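PDB 3S0Y: motility protein B from Helicobacter pylori, which probably forms, with MotA, the stator of the flagellar motor needed for its rotation, and might fasten the torque-generating machinery to the cell wall. Local coordinates for residues N29-A34 and G42-Q47; G51-L56 and E165-T170; N64-A69 and V106-K111; E79-I84 and K126-Y131. All blocks are in the same frame, centred on the assembly; numbering follows the deposited sequence. Where two conformers were deposited one is given.

Contact 1: residues N29-A34 and G42-Q47; sequences NTETKA and GSVLEQ
Thr32 and Leu45 face each other as an antiparallel hydrogen-bonded pair. Thr32 N donates to Leu45 O over 3.0 Å, and Leu45 N donates back to Thr32 O over 2.9 Å in a bond of 164° at the hydrogen. Two residues earlier, just before the strand, Thr30 O accepts from Gln47 N at 2.9 Å. Between these bonds CA-H groups lean on the same carbonyls, Val44 CA lying 3.2 Å from Thr32 O and Glu46 CA 3.3 Å from Thr30 O. The two strands form an edge hairpin, since 31-36 is an outermost strand of the chain's mixed sheet and 43-48 its inner neighbour. Ahead of it, Asn29 OD1 accepts from Glu31 N in an Asx turn. The side chains of Thr32 and Leu45 run side by side, while a water donates to Leu45 O at 3.0 Å. On the other face Glu46 holds CG anti to its own N (chi1 -177°), which sets it beside Glu31 CG at 3.9 Å, and the two carboxylates stand nearly perpendicular, at 82°. Glu31 OE2 and Glu46 OE1 would probably repel at 3.9 Å, but Lys55 of the next strand makes a salt bridge to Glu46 and a weak, long ion pair to Glu31. Thr30 and Gln47 pack against Lys177 and Ser176 of the second subunit.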
loop_
_atom_site.group_PDB
_atom_site.type_symbol
_atom_site.label_atom_id
_atom_site.label_comp_id
_atom_site.label_asym_id
_atom_site.label_seq_id
_atom_site.Cartn_x
_atom_site.Cartn_y
_atom_site.Cartn_z
ATOM N N ASN A 29 15.718 1.034 -16.023
ATOM C CA ASN A 29 15.909 0.896 -14.581
ATOM C C ASN A 29 15.240 2.034 -13.811
ATOM O O ASN A 29 15.718 3.167 -13.801
ATOM C CB ASN A 29 17.389 0.846 -14.231
ATOM C CG ASN A 29 17.620 0.897 -12.743
ATOM O OD1 ASN A 29 16.899 0.254 -11.972
ATOM N ND2 ASN A 29 18.615 1.677 -12.321
ATOM N N THR A 30 14.153 1.701 -13.130
ATOM C CA THR A 30 13.322 2.695 -12.479
ATOM C C THR A 30 13.625 2.821 -10.986
ATOM O O THR A 30 12.815 3.383 -10.236
ATOM C CB THR A 30 11.876 2.329 -12.671
ATOM O OG1 THR A 30 11.673 1.008 -12.164
ATOM C CG2 THR A 30 11.527 2.361 -14.152
ATOM N N GLU A 31 14.780 2.296 -10.568
ATOM C CA GLU A 31 15.261 2.413 -9.195
ATOM C C GLU A 31 16.603 3.100 -9.172
ATOM O O GLU A 31 17.428 2.937 -10.084
ATOM C CB GLU A 31 15.428 1.046 -8.537
ATOM C CG GLU A 31 14.150 0.299 -8.278
ATOM C CD GLU A 31 14.305 -0.758 -7.182
ATOM O OE1 GLU A 31 15.366 -1.416 -7.117
ATOM O OE2 GLU A 31 13.372 -0.925 -6.378
ATOM N N THR A 32 16.816 3.869 -8.119
ATOM C CA THR A 32 18.096 4.474 -7.862
ATOM C C THR A 32 18.403 4.343 -6.388
ATOM O O THR A 32 17.496 4.336 -5.550
ATOM C CB THR A 32 18.118 5.950 -8.278
ATOM O OG1 THR A 32 16.953 6.620 -7.783
ATOM C CG2 THR A 32 18.161 6.058 -9.793
ATOM N N LYS A 33 19.688 4.208 -6.085
ATOM C CA LYS A 33 20.139 4.128 -4.710
ATOM C C LYS A 33 19.910 5.502 -4.088
ATOM O O LYS A 33 20.174 6.525 -4.711
ATOM C CB LYS A 33 21.612 3.693 -4.649
ATOM C CG LYS A 33 21.853 2.293 -5.229
ATOM C CD LYS A 33 23.341 1.939 -5.300
ATOM C CE LYS A 33 23.565 0.631 -6.050
ATOM N NZ LYS A 33 25.014 0.393 -6.357
ATOM N N ALA A 34 19.360 5.525 -2.878
ATOM C CA ALA A 34 19.018 6.781 -2.221
ATOM C C ALA A 34 19.947 6.967 -1.030
ATOM O O ALA A 34 20.427 5.994 -0.462
ATOM C CB ALA A 34 17.567 6.778 -1.779
ATOM N N GLY A 42 21.577 1.952 1.671
ATOM C CA GLY A 42 20.737 0.813 1.324
ATOM C C GLY A 42 19.311 1.202 0.943
ATOM O O GLY A 42 18.538 0.349 0.505
ATOM N N SER A 43 18.938 2.472 1.118
ATOM C CA SER A 43 17.608 2.913 0.673
ATOM C C SER A 43 17.587 3.051 -0.851
ATOM O O SER A 43 18.621 3.373 -1.462
ATOM C CB SER A 43 17.218 4.236 1.310
ATOM O OG SER A 43 17.177 4.126 2.719
ATOM N N VAL A 44 16.422 2.803 -1.453
ATOM C CA VAL A 44 16.216 3.066 -2.872
ATOM C C VAL A 44 14.962 3.906 -3.109
ATOM O O VAL A 44 14.018 3.880 -2.321
ATOM C CB VAL A 44 16.147 1.778 -3.735
ATOM C CG1 VAL A 44 17.481 1.044 -3.718
ATOM C CG2 VAL A 44 15.039 0.855 -3.271
ATOM N N LEU A 45 14.998 4.678 -4.190
ATOM C CA LEU A 45 13.863 5.449 -4.659
ATOM C C LEU A 45 13.398 4.811 -5.961
ATOM O O LEU A 45 14.189 4.677 -6.887
ATOM C CB LEU A 45 14.248 6.902 -4.898
ATOM C CG LEU A 45 13.164 7.810 -5.489
ATOM C CD1 LEU A 45 12.059 7.992 -4.494
ATOM C CD2 LEU A 45 13.767 9.167 -5.965
ATOM N N GLU A 46 12.152 4.376 -6.005
ATOM C CA GLU A 46 11.595 3.747 -7.197
ATOM C C GLU A 46 10.496 4.609 -7.784
ATOM O O GLU A 46 9.640 5.123 -7.043
ATOM C CB GLU A 46 11.015 2.370 -6.868
ATOM C CG GLU A 46 10.465 1.622 -8.111
ATOM C CD GLU A 46 9.835 0.256 -7.819
ATOM O OE1 GLU A 46 9.574 -0.056 -6.642
ATOM O OE2 GLU A 46 9.582 -0.504 -8.797
ATOM N N GLN A 47 10.474 4.721 -9.114
ATOM C CA GLN A 47 9.364 5.405 -9.795
ATOM C C GLN A 47 8.469 4.369 -10.430
ATOM O O GLN A 47 8.950 3.486 -11.139
ATOM C CB GLN A 47 9.837 6.356 -10.903
ATOM C CG GLN A 47 8.684 7.246 -11.475
ATOM C CD GLN A 47 9.135 8.339 -12.426
ATOM O OE1 GLN A 47 10.113 8.192 -13.140
ATOM N NE2 GLN A 47 8.378 9.442 -12.457
HETATM O O HOH W 1 13.942 6.453 -9.259
#

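Contact 2: residues G51-L56 and E165-T170; sequences GSILKL and EIFFST
Two groups grip Glu165 OE2: a water shared with Lys55, which donates to it over 2.6 Å, and Arg163, two residues earlier, which makes a salt bridge to it. The same water accepts from Lys55 NZ at 2.5 Å, bridging a lysine and a carboxylate that are themselves too far apart for a salt bridge. The direct ionic partner of Lys55 is Glu46 on the neighbouring strand. Lys55 and Glu165 run alongside each other, both extended beyond CG, and touch through their methylenes, CG to CG 4.0 Å. Ile53 shares this face; its CG2, anti to the backbone N, lies 3.5 Å from Glu165 OE1, and its CG1 packs 3.7 Å from Phe167 CD1. The Phe167 ring is thrown toward the start of strand 51-56 by chi1 of 175°, and CE1 comes to rest 3.8 Å from Gly51 CA. On the opposite face the Phe168 ring turns its edge to the backbone Ser52 O, which lies in the ring plane, while the side chains of Leu56 and Ile166 cross, their CD1 methyls touching; Ile81 of helix 75-86 packs against Leu54, Leu56 and Ile166. Beneath the side chains, Ser52 with Phe168 and Leu54 with Ile166 are antiparallel hydrogen-bonded pairs, each with two bonds; the one from Phe168 N to Ser52 O measures 2.8 Å. These are central strands of the sheet in the OmpA-like domain. The face of Leu54 and Ile166 is mostly apolar under helix 75-86; the other adds charged groups to Ile53 and Phe167, and the positive ones probably help keep Glu165 ionised.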
loop_
_atom_site.group_PDB
_atom_site.type_symbol
_atom_site.label_atom_id
_atom_site.label_comp_id
_atom_site.label_asym_id
_atom_site.label_seq_id
_atom_site.Cartn_x
_atom_site.Cartn_y
_atom_site.Cartn_z
ATOM N N GLY A 51 3.145 6.952 -9.112
ATOM C CA GLY A 51 3.771 7.530 -7.924
ATOM C C GLY A 51 5.217 7.164 -7.700
ATOM O O GLY A 51 5.862 6.566 -8.569
ATOM N N SER A 52 5.742 7.594 -6.551
ATOM C CA SER A 52 7.108 7.329 -6.148
ATOM C C SER A 52 7.137 6.495 -4.872
ATOM O O SER A 52 6.300 6.678 -4.001
ATOM C CB SER A 52 7.846 8.635 -5.900
ATOM O OG SER A 52 8.003 9.365 -7.089
ATOM N N ILE A 53 8.101 5.584 -4.770
ATOM C CA ILE A 53 8.250 4.746 -3.597
ATOM C C ILE A 53 9.665 4.909 -3.032
ATOM O O ILE A 53 10.665 4.673 -3.735
ATOM C CB ILE A 53 7.970 3.258 -3.886
ATOM C CG1 ILE A 53 6.653 3.038 -4.632
ATOM C CG2 ILE A 53 7.889 2.448 -2.574
ATOM C CD1 ILE A 53 6.638 1.731 -5.395
ATOM N N LEU A 54 9.744 5.354 -1.779
ATOM C CA LEU A 54 11.005 5.349 -1.041
ATOM C C LEU A 54 11.044 4.077 -0.194
ATOM O O LEU A 54 10.180 3.865 0.654
ATOM C CB LEU A 54 11.127 6.595 -0.167
ATOM C CG LEU A 54 12.426 6.751 0.606
ATOM C CD1 LEU A 54 13.653 6.861 -0.370
ATOM C CD2 LEU A 54 12.377 7.973 1.584
ATOM N N LYS A 55 12.026 3.220 -0.451
ATOM C CA LYS A 55 12.158 1.951 0.259
ATOM C C LYS A 55 13.313 2.012 1.257
ATOM O O LYS A 55 14.444 2.303 0.884
ATOM C CB LYS A 55 12.389 0.793 -0.709
ATOM C CG LYS A 55 11.398 0.723 -1.829
ATOM C CD LYS A 55 11.582 -0.555 -2.614
ATOM C CE LYS A 55 10.762 -0.514 -3.863
ATOM N NZ LYS A 55 10.789 -1.829 -4.610
ATOM N N LEU A 56 12.991 1.721 2.514
ATOM C CA LEU A 56 13.900 1.815 3.638
ATOM C C LEU A 56 14.105 0.439 4.256
ATOM O O LEU A 56 13.166 -0.153 4.764
ATOM C CB LEU A 56 13.312 2.730 4.705
ATOM C CG LEU A 56 12.869 4.085 4.085
ATOM C CD1 LEU A 56 11.944 4.825 5.049
ATOM C CD2 LEU A 56 14.104 4.896 3.647
ATOM N N GLU A 165 8.050 0.985 3.165
ATOM C CA GLU A 165 7.980 1.765 1.941
ATOM C C GLU A 165 7.125 2.996 2.207
ATOM O O GLU A 165 6.139 2.935 2.938
ATOM C CB GLU A 165 7.430 0.946 0.770
ATOM C CG GLU A 165 8.245 -0.318 0.459
ATOM C CD GLU A 165 7.751 -1.055 -0.772
ATOM O OE1 GLU A 165 6.719 -0.633 -1.358
ATOM O OE2 GLU A 165 8.386 -2.060 -1.146
ATOM N N ILE A 166 7.561 4.118 1.665
ATOM C CA ILE A 166 6.783 5.346 1.708
ATOM C C ILE A 166 6.381 5.668 0.284
ATOM O O ILE A 166 7.238 5.892 -0.573
ATOM C CB ILE A 166 7.555 6.488 2.338
ATOM C CG1 ILE A 166 7.903 6.102 3.794
ATOM C CG2 ILE A 166 6.708 7.775 2.307
ATOM C CD1 ILE A 166 8.794 7.074 4.503
ATOM N N PHE A 167 5.074 5.614 0.041
ATOM C CA PHE A 167 4.497 5.832 -1.321
ATOM C C PHE A 167 3.863 7.216 -1.435
ATOM O O PHE A 167 3.041 7.607 -0.597
ATOM C CB PHE A 167 3.498 4.749 -1.621
ATOM C CG PHE A 167 2.767 4.913 -2.912
ATOM C CD1 PHE A 167 3.428 4.873 -4.123
ATOM C CD2 PHE A 167 1.398 5.045 -2.916
ATOM C CE1 PHE A 167 2.707 4.993 -5.324
ATOM C CE2 PHE A 167 0.686 5.146 -4.094
ATOM C CZ PHE A 167 1.337 5.129 -5.282
ATOM N N PHE A 168 4.295 7.951 -2.454
ATOM C CA PHE A 168 3.887 9.326 -2.715
ATOM C C PHE A 168 3.029 9.353 -3.967
ATOM O O PHE A 168 3.463 8.862 -5.003
ATOM C CB PHE A 168 5.094 10.193 -3.010
ATOM C CG PHE A 168 6.066 10.268 -1.904
ATOM C CD1 PHE A 168 6.124 11.384 -1.092
ATOM C CD2 PHE A 168 6.953 9.248 -1.682
ATOM C CE1 PHE A 168 7.036 11.450 -0.071
ATOM C CE2 PHE A 168 7.873 9.324 -0.671
ATOM C CZ PHE A 168 7.899 10.424 0.140
ATOM N N SER A 169 1.843 9.930 -3.872
ATOM C CA SER A 169 0.890 9.914 -4.974
ATOM C C SER A 169 -0.110 11.055 -4.835
ATOM O O SER A 169 -0.029 11.860 -3.907
ATOM C CB SER A 169 0.165 8.575 -5.073
ATOM O OG SER A 169 -0.720 8.346 -3.999
ATOM N N THR A 170 -1.031 11.160 -5.783
ATOM C CA THR A 170 -2.135 12.106 -5.617
ATOM C C THR A 170 -3.422 11.445 -6.048
ATOM O O THR A 170 -3.396 10.356 -6.631
ATOM C CB THR A 170 -1.986 13.408 -6.435
ATOM O OG1 THR A 170 -2.251 13.153 -7.818
ATOM C CG2 THR A 170 -0.622 14.017 -6.294
HETATM O O HOH W 2 8.948 -3.078 -3.527
#

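Contact 3: residues N64-A69 and V106-K111; sequences NATSDA and VKTRFK
Thr66 holds OG1, and Asp68 its CG, between the backbone N and the carbonyl carbon, at chi1 60° and 65°, which presents both polar ends to residues 107-110. Thr66 OG1 accepts from Lys107 NZ over 3.1 Å; the lysine reaches it by bending at chi2 and chi4, and the two side chains cross at about a right angle. Asp68 OD2 forms a salt bridge with Arg109 NH2, also 3.1 Å, at the edge of the guanidinium group, with the two planes turned 62° apart. A water closes a second link by donating to Asp68 OD1 and accepting from Arg109 NE at 2.7 Å. Phe110 wedges in beside this pair: CZ lies 3.9 Å from Asp68 CG, the carboxylate meeting the ring's edge almost perpendicularly, and CE1 lies over the centre of the guanidinium plane. Thr108 CG2 touches Thr66 O. The contact joins two loops of the OmpA-like domain, each shaped by small turns: an Asx turn at Asn64 within a type I beta turn, and ST turns at Ser67 and Thr108. Asn119 of helix 113-130 accepts from Arg109 NH2, and Arg120 donates to Asn64 O and Ser67 O, tying both loops to that helix. Arg109 is therefore held at NE and NH2, with Phe110 CE1 over one face, which should limit its rotation although much of the residue is exposed.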
loop_
_atom_site.group_PDB
_atom_site.type_symbol
_atom_site.label_atom_id
_atom_site.label_comp_id
_atom_site.label_asym_id
_atom_site.label_seq_id
_atom_site.Cartn_x
_atom_site.Cartn_y
_atom_site.Cartn_z
ATOM N N ASN A 64 14.990 -3.832 15.633
ATOM C CA ASN A 64 15.077 -5.154 14.979
ATOM C C ASN A 64 13.889 -5.409 14.062
ATOM O O ASN A 64 12.941 -4.647 14.063
ATOM C CB ASN A 64 15.268 -6.297 15.972
ATOM C CG ASN A 64 14.117 -6.450 16.947
ATOM O OD1 ASN A 64 12.994 -6.789 16.562
ATOM N ND2 ASN A 64 14.413 -6.262 18.242
ATOM N N ALA A 65 13.944 -6.500 13.313
ATOM C CA ALA A 65 12.927 -6.830 12.310
ATOM C C ALA A 65 11.638 -7.439 12.890
ATOM O O ALA A 65 10.659 -7.658 12.167
ATOM C CB ALA A 65 13.536 -7.759 11.257
ATOM N N THR A 66 11.610 -7.719 14.187
ATOM C CA THR A 66 10.384 -8.256 14.782
ATOM C C THR A 66 9.829 -7.352 15.877
ATOM O O THR A 66 9.092 -7.806 16.766
ATOM C CB THR A 66 10.597 -9.682 15.326
ATOM O OG1 THR A 66 11.613 -9.663 16.337
ATOM C CG2 THR A 66 10.987 -10.618 14.223
ATOM N N SER A 67 10.159 -6.065 15.793
ATOM C CA SER A 67 9.722 -5.097 16.774
ATOM C C SER A 67 9.299 -3.815 16.104
ATOM O O SER A 67 9.705 -3.532 14.980
ATOM C CB SER A 67 10.863 -4.803 17.747
ATOM O OG SER A 67 10.609 -3.653 18.515
ATOM N N ASP A 68 8.508 -3.025 16.826
ATOM C CA ASP A 68 8.113 -1.707 16.353
ATOM C C ASP A 68 8.824 -0.628 17.148
ATOM O O ASP A 68 8.370 0.501 17.180
ATOM C CB ASP A 68 6.587 -1.524 16.413
ATOM C CG ASP A 68 6.028 -1.539 17.808
ATOM O OD1 ASP A 68 6.728 -1.942 18.768
ATOM O OD2 ASP A 68 4.842 -1.157 17.924
ATOM N N ALA A 69 9.928 -0.982 17.793
ATOM C CA ALA A 69 10.715 0.004 18.547
ATOM C C ALA A 69 11.644 0.762 17.597
ATOM O O ALA A 69 12.545 0.171 16.998
ATOM C CB ALA A 69 11.501 -0.667 19.637
ATOM N N VAL A 106 6.140 -15.706 18.253
ATOM C CA VAL A 106 5.774 -16.176 19.606
ATOM C C VAL A 106 6.507 -15.490 20.777
ATOM O O VAL A 106 5.933 -15.380 21.876
ATOM C CB VAL A 106 5.965 -17.706 19.750
ATOM C CG1 VAL A 106 7.425 -18.095 19.523
ATOM C CG2 VAL A 106 5.491 -18.186 21.133
ATOM N N LYS A 107 7.749 -15.044 20.560
ATOM C CA LYS A 107 8.527 -14.345 21.605
ATOM C C LYS A 107 8.218 -12.851 21.726
ATOM O O LYS A 107 8.815 -12.169 22.562
ATOM C CB LYS A 107 10.046 -14.547 21.410
ATOM C CG LYS A 107 10.696 -13.748 20.276
ATOM C CD LYS A 107 11.393 -12.458 20.728
ATOM C CE LYS A 107 12.390 -11.977 19.677
ATOM N NZ LYS A 107 11.800 -12.052 18.291
ATOM N N THR A 108 7.277 -12.362 20.917
ATOM C CA THR A 108 6.909 -10.937 20.875
ATOM C C THR A 108 5.453 -10.788 21.341
ATOM O O THR A 108 4.764 -11.778 21.597
ATOM C CB THR A 108 6.976 -10.379 19.431
ATOM O OG1 THR A 108 5.814 -10.812 18.698
ATOM C CG2 THR A 108 8.252 -10.837 18.696
ATOM N N ARG A 109 4.959 -9.562 21.411
ATOM C CA ARG A 109 3.536 -9.347 21.738
ATOM C C ARG A 109 2.632 -9.472 20.499
ATOM O O ARG A 109 1.399 -9.432 20.604
ATOM C CB ARG A 109 3.336 -7.969 22.376
ATOM C CG ARG A 109 3.494 -6.798 21.392
ATOM C CD ARG A 109 2.625 -5.599 21.781
ATOM N NE ARG A 109 2.942 -4.391 21.010
ATOM C CZ ARG A 109 2.186 -3.853 20.041
ATOM N NH1 ARG A 109 1.017 -4.379 19.661
ATOM N NH2 ARG A 109 2.616 -2.754 19.439
ATOM N N PHE A 110 3.245 -9.599 19.320
ATOM C CA PHE A 110 2.482 -9.643 18.079
ATOM C C PHE A 110 1.849 -10.991 17.799
ATOM O O PHE A 110 2.463 -12.036 18.035
ATOM C CB PHE A 110 3.350 -9.168 16.910
ATOM C CG PHE A 110 3.908 -7.812 17.145
ATOM C CD1 PHE A 110 3.085 -6.697 17.076
ATOM C CD2 PHE A 110 5.220 -7.642 17.531
ATOM C CE1 PHE A 110 3.582 -5.445 17.361
ATOM C CE2 PHE A 110 5.709 -6.382 17.835
ATOM C CZ PHE A 110 4.890 -5.282 17.717
ATOM N N LYS A 111 0.605 -10.962 17.314
ATOM C CA LYS A 111 -0.138 -12.192 17.039
ATOM C C LYS A 111 -0.136 -12.551 15.561
ATOM O O LYS A 111 -0.587 -13.615 15.215
ATOM C CB LYS A 111 -1.606 -12.072 17.470
ATOM C CG LYS A 111 -1.851 -11.696 18.936
ATOM C CD LYS A 111 -3.255 -11.040 19.105
ATOM C CE LYS A 111 -3.237 -9.611 18.545
ATOM N NZ LYS A 111 -4.451 -8.787 18.764
HETATM O O HOH W 3 5.522 -3.497 20.862
#

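Contact 4: residues E79-I84 and K126-Y131; sequences ERIAKI and KVLIQY
Glu79 lays its side chain across one face of the Tyr131 ring. The backbone of helix 75-86 places CB above the ring centre, 3.5 Å from the centroid and only 8° off the normal, a well-formed CH-pi contact. From there CG, anti to the backbone N (chi1 173°), and the extended chain beyond it carry the carboxylate past CD1 and CE1. Glu79 CD lies 3.5 Å from Tyr131 CE1, and the carboxylate plane is tilted 26° from that of the ring. Tyr131 is the first residue to leave helical geometry after helix 113-130. There its CG points anti to the carbonyl carbon, while its CB presses on Ala82 CB at 3.5 Å. At Ala82, whose side chain is a single methyl, the chains come close, Ala82 CA to Leu128 CA being 5.5 Å. Leu128 sets its CD2 methyl against the facing helix, 3.8 Å from Ala82 N and 4.0 Å from Ile81 CG2. Leu128 also packs on Leu138 of the outermost strand 138-142. In the OmpA-like domain helix 75-86 thus packs against the C-terminal end of helix 113-130, with Gln86 making weak hydrogen bonds to Ala82 O and Tyr131 O. No hydrogen bond passes directly between the two segments: dispersion and CH-pi attraction hold them, and the ring shields the aliphatic part of Glu79.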
loop_
_atom_site.group_PDB
_atom_site.type_symbol
_atom_site.label_atom_id
_atom_site.label_comp_id
_atom_site.label_asym_id
_atom_site.label_seq_id
_atom_site.Cartn_x
_atom_site.Cartn_y
_atom_site.Cartn_z
ATOM N N GLU A 79 13.400 12.493 10.336
ATOM C CA GLU A 79 13.314 13.964 10.248
ATOM C C GLU A 79 13.595 14.471 8.823
ATOM O O GLU A 79 12.881 15.331 8.300
ATOM C CB GLU A 79 14.256 14.643 11.251
ATOM C CG GLU A 79 14.303 16.162 11.064
ATOM C CD GLU A 79 14.880 16.926 12.226
ATOM O OE1 GLU A 79 15.807 16.417 12.891
ATOM O OE2 GLU A 79 14.430 18.083 12.444
ATOM N N ARG A 80 14.619 13.910 8.191
ATOM C CA ARG A 80 14.968 14.291 6.802
ATOM C C ARG A 80 13.869 13.989 5.799
ATOM O O ARG A 80 13.581 14.793 4.904
ATOM C CB ARG A 80 16.229 13.568 6.372
ATOM C CG ARG A 80 17.443 13.980 7.154
ATOM C CD ARG A 80 17.763 15.481 7.003
ATOM N NE ARG A 80 17.597 15.971 5.621
ATOM C CZ ARG A 80 18.546 16.577 4.894
ATOM N NH1 ARG A 80 18.267 16.982 3.655
ATOM N NH2 ARG A 80 19.768 16.798 5.382
ATOM N N ILE A 81 13.238 12.832 5.942
ATOM C CA ILE A 81 12.112 12.520 5.097
ATOM C C ILE A 81 10.987 13.515 5.371
ATOM O O ILE A 81 10.372 14.007 4.451
ATOM C CB ILE A 81 11.617 11.081 5.298
ATOM C CG1 ILE A 81 12.713 10.064 4.940
ATOM C CG2 ILE A 81 10.350 10.815 4.451
ATOM C CD1 ILE A 81 12.367 8.613 5.419
ATOM N N ALA A 82 10.728 13.824 6.641
ATOM C CA ALA A 82 9.682 14.798 6.980
ATOM C C ALA A 82 9.973 16.136 6.360
ATOM O O ALA A 82 9.060 16.776 5.852
ATOM C CB ALA A 82 9.517 14.949 8.508
ATOM N N LYS A 83 11.226 16.573 6.406
ATOM C CA LYS A 83 11.577 17.874 5.805
ATOM C C LYS A 83 11.275 17.898 4.314
ATOM O O LYS A 83 10.676 18.843 3.809
ATOM C CB LYS A 83 13.046 18.247 6.018
ATOM C CG LYS A 83 13.255 19.750 5.902
ATOM C CD LYS A 83 14.514 20.158 5.151
ATOM C CE LYS A 83 14.567 21.678 4.946
ATOM N NZ LYS A 83 15.348 22.388 6.003
ATOM N N ILE A 84 11.657 16.846 3.610
ATOM C CA ILE A 84 11.423 16.812 2.159
ATOM C C ILE A 84 9.932 16.789 1.833
ATOM O O ILE A 84 9.499 17.466 0.904
ATOM C CB ILE A 84 12.219 15.674 1.494
ATOM C CG1 ILE A 84 13.715 15.958 1.690
ATOM C CG2 ILE A 84 11.945 15.607 0.005
ATOM C CD1 ILE A 84 14.595 14.740 1.654
ATOM N N LYS A 126 3.729 8.121 12.799
ATOM C CA LYS A 126 3.627 8.978 13.974
ATOM C C LYS A 126 4.892 9.814 14.136
ATOM O O LYS A 126 4.802 10.987 14.509
ATOM C CB LYS A 126 3.281 8.186 15.219
ATOM C CG LYS A 126 1.867 7.566 15.141
ATOM C CD LYS A 126 0.760 8.583 15.469
ATOM C CE LYS A 126 0.643 8.778 16.987
ATOM N NZ LYS A 126 -0.417 9.761 17.357
ATOM N N VAL A 127 6.069 9.227 13.863
ATOM C CA VAL A 127 7.304 10.024 13.927
ATOM C C VAL A 127 7.358 11.112 12.840
ATOM O O VAL A 127 7.873 12.211 13.079
ATOM C CB VAL A 127 8.569 9.150 13.891
ATOM C CG1 VAL A 127 9.809 10.031 13.883
ATOM C CG2 VAL A 127 8.547 8.179 15.068
ATOM N N LEU A 128 6.859 10.815 11.645
ATOM C CA LEU A 128 6.739 11.852 10.617
ATOM C C LEU A 128 5.864 13.014 11.113
ATOM O O LEU A 128 6.122 14.210 10.839
ATOM C CB LEU A 128 6.148 11.256 9.332
ATOM C CG LEU A 128 7.091 10.387 8.486
ATOM C CD1 LEU A 128 6.308 9.654 7.342
ATOM C CD2 LEU A 128 8.249 11.238 7.881
ATOM N N ILE A 129 4.804 12.661 11.832
ATOM C CA ILE A 129 3.912 13.668 12.401
ATOM C C ILE A 129 4.647 14.475 13.475
ATOM O O ILE A 129 4.548 15.699 13.524
ATOM C CB ILE A 129 2.614 13.040 12.926
ATOM C CG1 ILE A 129 1.810 12.535 11.737
ATOM C CG2 ILE A 129 1.801 14.095 13.738
ATOM C CD1 ILE A 129 0.664 11.634 12.080
ATOM N N GLN A 130 5.423 13.798 14.303
ATOM C CA GLN A 130 6.230 14.498 15.297
ATOM C C GLN A 130 7.108 15.561 14.632
ATOM O O GLN A 130 7.297 16.657 15.157
ATOM C CB GLN A 130 7.119 13.515 16.050
ATOM C CG GLN A 130 6.452 12.737 17.168
ATOM C CD GLN A 130 7.438 11.834 17.835
ATOM O OE1 GLN A 130 7.853 12.064 18.994
ATOM N NE2 GLN A 130 7.870 10.835 17.114
ATOM N N TYR A 131 7.668 15.220 13.483
ATOM C CA TYR A 131 8.503 16.148 12.734
ATOM C C TYR A 131 7.765 17.095 11.787
ATOM O O TYR A 131 8.414 17.775 10.991
ATOM C CB TYR A 131 9.610 15.409 11.987
ATOM C CG TYR A 131 10.700 14.902 12.887
ATOM C CD1 TYR A 131 11.566 15.789 13.543
ATOM C CD2 TYR A 131 10.907 13.559 13.044
ATOM C CE1 TYR A 131 12.585 15.323 14.369
ATOM C CE2 TYR A 131 11.932 13.082 13.890
ATOM C CZ TYR A 131 12.766 13.968 14.512
ATOM O OH TYR A 131 13.755 13.466 15.318
#

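Contacts 1 and 2 are adjoining parts of one mixed sheet, their centres 11 Å apart, joined where strand 43-48 pairs with strand 51-56. Contact 1 closes before contact 2 opens; contact 2 then spans over a hundred residues, and contacts 3 and 4 lie within that loop, their segments alternating along the chain. Contact 4 packs on the sheet through Ile81, its centre 14 Å from that of contact 2. Contact 3 joins loops leading into helices 75-86 and 113-130, the helices that meet in contact 4, though the centres are 24 Å apart. Contact 1 lies at the sheet's edge, contact 2 in its middle, and contacts 3 and 4 join loops and helices between contact 2's strands in sequence.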